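Local coordinates for protein rhomboid protease GlpG (Haemophilus influenzae, PDB 2NR9) that probably cleaves transmembrane segments of substrate proteins within the bilayer, as a rhomboid-family intramembrane serine protease, at residues S86-M91 with F181-L186. The protein carries 2 engineered substitutions. Numbering follows the deposited sequence.
Sequences SVKLLM and FIDSKL. With PQE (3,6,12,15,18,21,24-heptaoxahexatriacontan-1-ol), chain E; PA6 ((R)-2-(formyloxy)-3-(phosphonooxy)propyl pentanoate), chain D.
Lys88 and Asp183 point at each other across the gap between two helices of the rhomboid fold, 86-108 and 166-191, predicted to be the third and sixth transmembrane helices, and form a salt bridge. The backbones stay well apart, their nearest CA atoms, those of Lys88 and Asp183, being 10.4 Å from each other, and the bent lysine and the aspartate each cross part of the span. The lysine CG stands anti to the backbone N (chi1 179°), and bends at chi2 and chi3 bring CE to 3.4 Å from Asp183 OD2. From there Lys88 NZ donates to Asp183 OD2 over 3.0 Å, coming in on the syn side of that oxygen but 28° out of the carboxylate plane. OD2 is also hydrogen-bonded to the Tyr125 hydroxyl of helix 116-131, the helix that begins with the nucleophile Ser116; three helices thus meet at one carboxylate oxygen. Gripped at OD2 by Lys88 and Tyr125 and at OD1 by PQE, the buried carboxylate is probably held against rotation, and the nearby lysine would favour its ionised form. This polar link lies near the predicted cytoplasmic end of helix 166-191, away from the active site. The terminal O47 of PQE, a detergent-like polyether, donates to Asp183 OD1 at 2.8 Å and also lies 3.0 Å from Lys88 NZ. One helical turn along, Leu186 turns CD2 to phosphate oxygen O12 of the lipid PA6, while Ile182 fits between both bound molecules: its CG2 lies 3.1 Å from PA6 O12, and its CD1 packs against PQE C58 at 3.5 Å.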
loop_
_atom_site.group_PDB
_atom_site.type_symbol
_atom_site.label_atom_id
_atom_site.label_comp_id
_atom_site.label_asym_id
_atom_site.label_seq_id
_atom_site.Cartn_x
_atom_site.Cartn_y
_atom_site.Cartn_z
ATOM N N SER A 86 -10.482 -11.201 -0.020
ATOM C CA SER A 86 -10.146 -10.312 -1.122
ATOM C C SER A 86 -10.786 -8.928 -0.993
ATOM O O SER A 86 -10.227 -7.937 -1.458
ATOM C CB SER A 86 -10.526 -10.953 -2.457
ATOM O OG SER A 86 -9.820 -12.170 -2.648
ATOM N N VAL A 87 -11.967 -8.867 -0.386
ATOM C CA VAL A 87 -12.655 -7.591 -0.210
ATOM C C VAL A 87 -11.849 -6.686 0.723
ATOM O O VAL A 87 -11.642 -5.496 0.445
ATOM C CB VAL A 87 -14.074 -7.789 0.355
ATOM C CG1 VAL A 87 -14.666 -6.463 0.774
ATOM C CG2 VAL A 87 -14.962 -8.480 -0.669
ATOM N N LYS A 88 -11.360 -7.275 1.806
ATOM C CA LYS A 88 -10.554 -6.562 2.783
ATOM C C LYS A 88 -9.331 -5.917 2.130
ATOM O O LYS A 88 -9.037 -4.746 2.368
ATOM C CB LYS A 88 -10.116 -7.515 3.901
ATOM C CG LYS A 88 -9.243 -6.874 4.970
ATOM C CD LYS A 88 -10.011 -5.821 5.752
ATOM C CE LYS A 88 -11.146 -6.450 6.550
ATOM N NZ LYS A 88 -11.985 -5.420 7.230
ATOM N N LEU A 89 -8.614 -6.687 1.317
ATOM C CA LEU A 89 -7.429 -6.165 0.638
ATOM C C LEU A 89 -7.800 -5.050 -0.345
ATOM O O LEU A 89 -7.175 -3.981 -0.358
ATOM C CB LEU A 89 -6.685 -7.279 -0.095
ATOM C CG LEU A 89 -5.437 -6.806 -0.851
ATOM C CD1 LEU A 89 -4.431 -6.154 0.108
ATOM C CD2 LEU A 89 -4.799 -7.950 -1.614
ATOM N N LEU A 90 -8.841 -5.288 -1.140
ATOM C CA LEU A 90 -9.276 -4.312 -2.128
ATOM C C LEU A 90 -9.598 -2.996 -1.412
ATOM O O LEU A 90 -9.129 -1.935 -1.814
ATOM C CB LEU A 90 -10.509 -4.819 -2.883
ATOM C CG LEU A 90 -10.598 -4.477 -4.381
ATOM C CD1 LEU A 90 -12.037 -4.609 -4.882
ATOM C CD2 LEU A 90 -10.052 -3.091 -4.679
ATOM N N MET A 91 -10.367 -3.091 -0.322
ATOM C CA MET A 91 -10.750 -1.930 0.502
ATOM C C MET A 91 -9.557 -1.185 1.098
ATOM O O MET A 91 -9.481 0.046 1.026
ATOM C CB MET A 91 -11.699 -2.356 1.631
ATOM C CG MET A 91 -13.135 -2.627 1.193
ATOM S SD MET A 91 -14.198 -3.042 2.605
ATOM C CE MET A 91 -15.782 -3.253 1.794
ATOM N N PHE A 181 -6.547 -2.307 14.339
ATOM C CA PHE A 181 -6.989 -2.235 15.728
ATOM C C PHE A 181 -8.506 -2.386 15.775
ATOM O O PHE A 181 -9.051 -3.114 16.610
ATOM C CB PHE A 181 -6.573 -0.902 16.357
ATOM C CG PHE A 181 -6.923 -0.781 17.817
ATOM C CD1 PHE A 181 -6.016 -1.161 18.794
ATOM C CD2 PHE A 181 -8.159 -0.291 18.211
ATOM C CE1 PHE A 181 -6.334 -1.058 20.145
ATOM C CE2 PHE A 181 -8.486 -0.190 19.559
ATOM C CZ PHE A 181 -7.569 -0.581 20.527
ATOM N N ILE A 182 -9.183 -1.702 14.862
ATOM C CA ILE A 182 -10.631 -1.778 14.774
ATOM C C ILE A 182 -11.099 -3.202 14.450
ATOM O O ILE A 182 -11.977 -3.737 15.121
ATOM C CB ILE A 182 -11.179 -0.778 13.745
ATOM C CG1 ILE A 182 -10.947 0.653 14.238
ATOM C CG2 ILE A 182 -12.663 -1.025 13.498
ATOM C CD1 ILE A 182 -11.280 1.717 13.222
ATOM N N ASP A 183 -10.486 -3.821 13.442
ATOM C CA ASP A 183 -10.826 -5.202 13.068
ATOM C C ASP A 183 -10.530 -6.182 14.196
ATOM O O ASP A 183 -11.269 -7.145 14.407
ATOM C CB ASP A 183 -10.079 -5.622 11.805
ATOM C CG ASP A 183 -10.696 -5.058 10.555
ATOM O OD1 ASP A 183 -11.852 -4.579 10.631
ATOM O OD2 ASP A 183 -10.053 -5.134 9.484
ATOM N N SER A 184 -9.408 -5.975 14.870
ATOM C CA SER A 184 -9.045 -6.809 15.998
ATOM C C SER A 184 -10.152 -6.716 17.047
ATOM O O SER A 184 -10.612 -7.732 17.569
ATOM C CB SER A 184 -7.709 -6.359 16.587
ATOM O OG SER A 184 -7.368 -7.130 17.726
ATOM N N LYS A 185 -10.612 -5.493 17.308
ATOM C CA LYS A 185 -11.686 -5.267 18.272
ATOM C C LYS A 185 -12.985 -5.945 17.858
ATOM O O LYS A 185 -13.613 -6.637 18.658
ATOM C CB LYS A 185 -11.944 -3.772 18.484
ATOM C CG LYS A 185 -13.202 -3.514 19.305
ATOM C CD LYS A 185 -13.531 -2.039 19.456
ATOM C CE LYS A 185 -14.885 -1.872 20.158
ATOM N NZ LYS A 185 -15.207 -0.438 20.465
ATOM N N LEU A 186 -13.416 -5.691 16.625
ATOM C CA LEU A 186 -14.663 -6.263 16.110
ATOM C C LEU A 186 -14.639 -7.785 16.173
ATOM O O LEU A 186 -15.672 -8.427 16.352
ATOM C CB LEU A 186 -14.923 -5.789 14.678
ATOM C CG LEU A 186 -15.117 -4.277 14.518
ATOM C CD1 LEU A 186 -15.359 -3.913 13.060
ATOM C CD2 LEU A 186 -16.267 -3.792 15.396
HETATM O O47 PQE E . -13.488 -3.335 8.792
HETATM C C68 PQE E . -13.878 -1.956 8.703
HETATM C C52 PQE E . -13.776 -1.300 10.077
HETATM O O70 PQE E . -13.594 0.112 9.934
HETATM C C55 PQE E . -12.213 0.470 9.921
HETATM C C58 PQE E . -12.075 1.987 9.871
HETATM O O71 PQE E . -11.221 2.352 8.787
HETATM C C61 PQE E . -9.929 2.771 9.234
HETATM C C62 PQE E . -9.713 4.227 8.843
HETATM C C63 PQE E . -8.318 4.708 9.216
HETATM C C66 PQE E . -8.031 6.065 8.583
HETATM C C67 PQE E . -7.263 6.966 9.538
HETATM O O72 PQE E . -7.830 8.275 9.523
HETATM C C65 PQE E . -7.044 9.189 8.760
HETATM C C64 PQE E . -5.569 9.020 9.112
HETATM O O73 PQE E . -4.800 9.969 8.373
HETATM C C60 PQE E . -3.436 10.006 8.796
HETATM C C59 PQE E . -2.765 11.247 8.214
HETATM O O74 PQE E . -2.560 12.214 9.242
HETATM C C57 PQE E . -1.411 11.905 10.030
HETATM C C56 PQE E . -0.286 12.871 9.683
HETATM O O75 PQE E . 0.818 12.156 9.134
HETATM C C54 PQE E . 1.645 13.004 8.339
HETATM C C53 PQE E . 3.087 12.918 8.824
HETATM O O76 PQE E . 3.913 13.710 7.971
HETATM C C51 PQE E . 5.227 13.869 8.496
HETATM C C50 PQE E . 6.223 13.971 7.347
HETATM C C49 PQE E . 7.578 13.404 7.755
HETATM C C48 PQE E . 8.701 14.381 7.422
HETATM C C47 PQE E . 9.606 14.613 8.628
HETATM C C46 PQE E . 10.985 15.104 8.197
HETATM C C45 PQE E . 11.109 16.616 8.363
HETATM C C44 PQE E . 12.063 17.206 7.328
HETATM C C43 PQE E . 12.507 18.610 7.728
HETATM C C42 PQE E . 13.785 19.010 6.997
HETATM C C41 PQE E . 15.011 18.828 7.887
HETATM C C40 PQE E . 15.865 20.077 7.907
HETATM O O32 PA6 D . -15.282 5.774 16.875
HETATM C C31 PA6 D . -14.511 4.913 16.479
HETATM C C32 PA6 D . -13.208 4.653 17.199
HETATM C C33 PA6 D . -13.456 3.726 18.383
HETATM C C34 PA6 D . -12.771 2.378 18.181
HETATM C C35 PA6 D . -11.373 2.555 17.630
HETATM O O31 PA6 D . -14.857 4.135 15.300
HETATM C C3 PA6 D . -16.123 4.311 14.668
HETATM C C2 PA6 D . -16.176 3.479 13.390
HETATM O O21 PA6 D . -15.230 3.984 12.447
HETATM C C21 PA6 D . -13.847 4.215 12.840
HETATM O O22 PA6 D . -13.083 4.794 12.086
HETATM C C1 PA6 D . -15.861 2.019 13.706
HETATM O O11 PA6 D . -16.351 1.683 15.004
HETATM P P PA6 D . -15.937 0.291 15.704
HETATM O O13 PA6 D . -14.770 0.658 16.590
HETATM O O14 PA6 D . -17.177 -0.131 16.455
HETATM O O12 PA6 D . -15.580 -0.604 14.541
#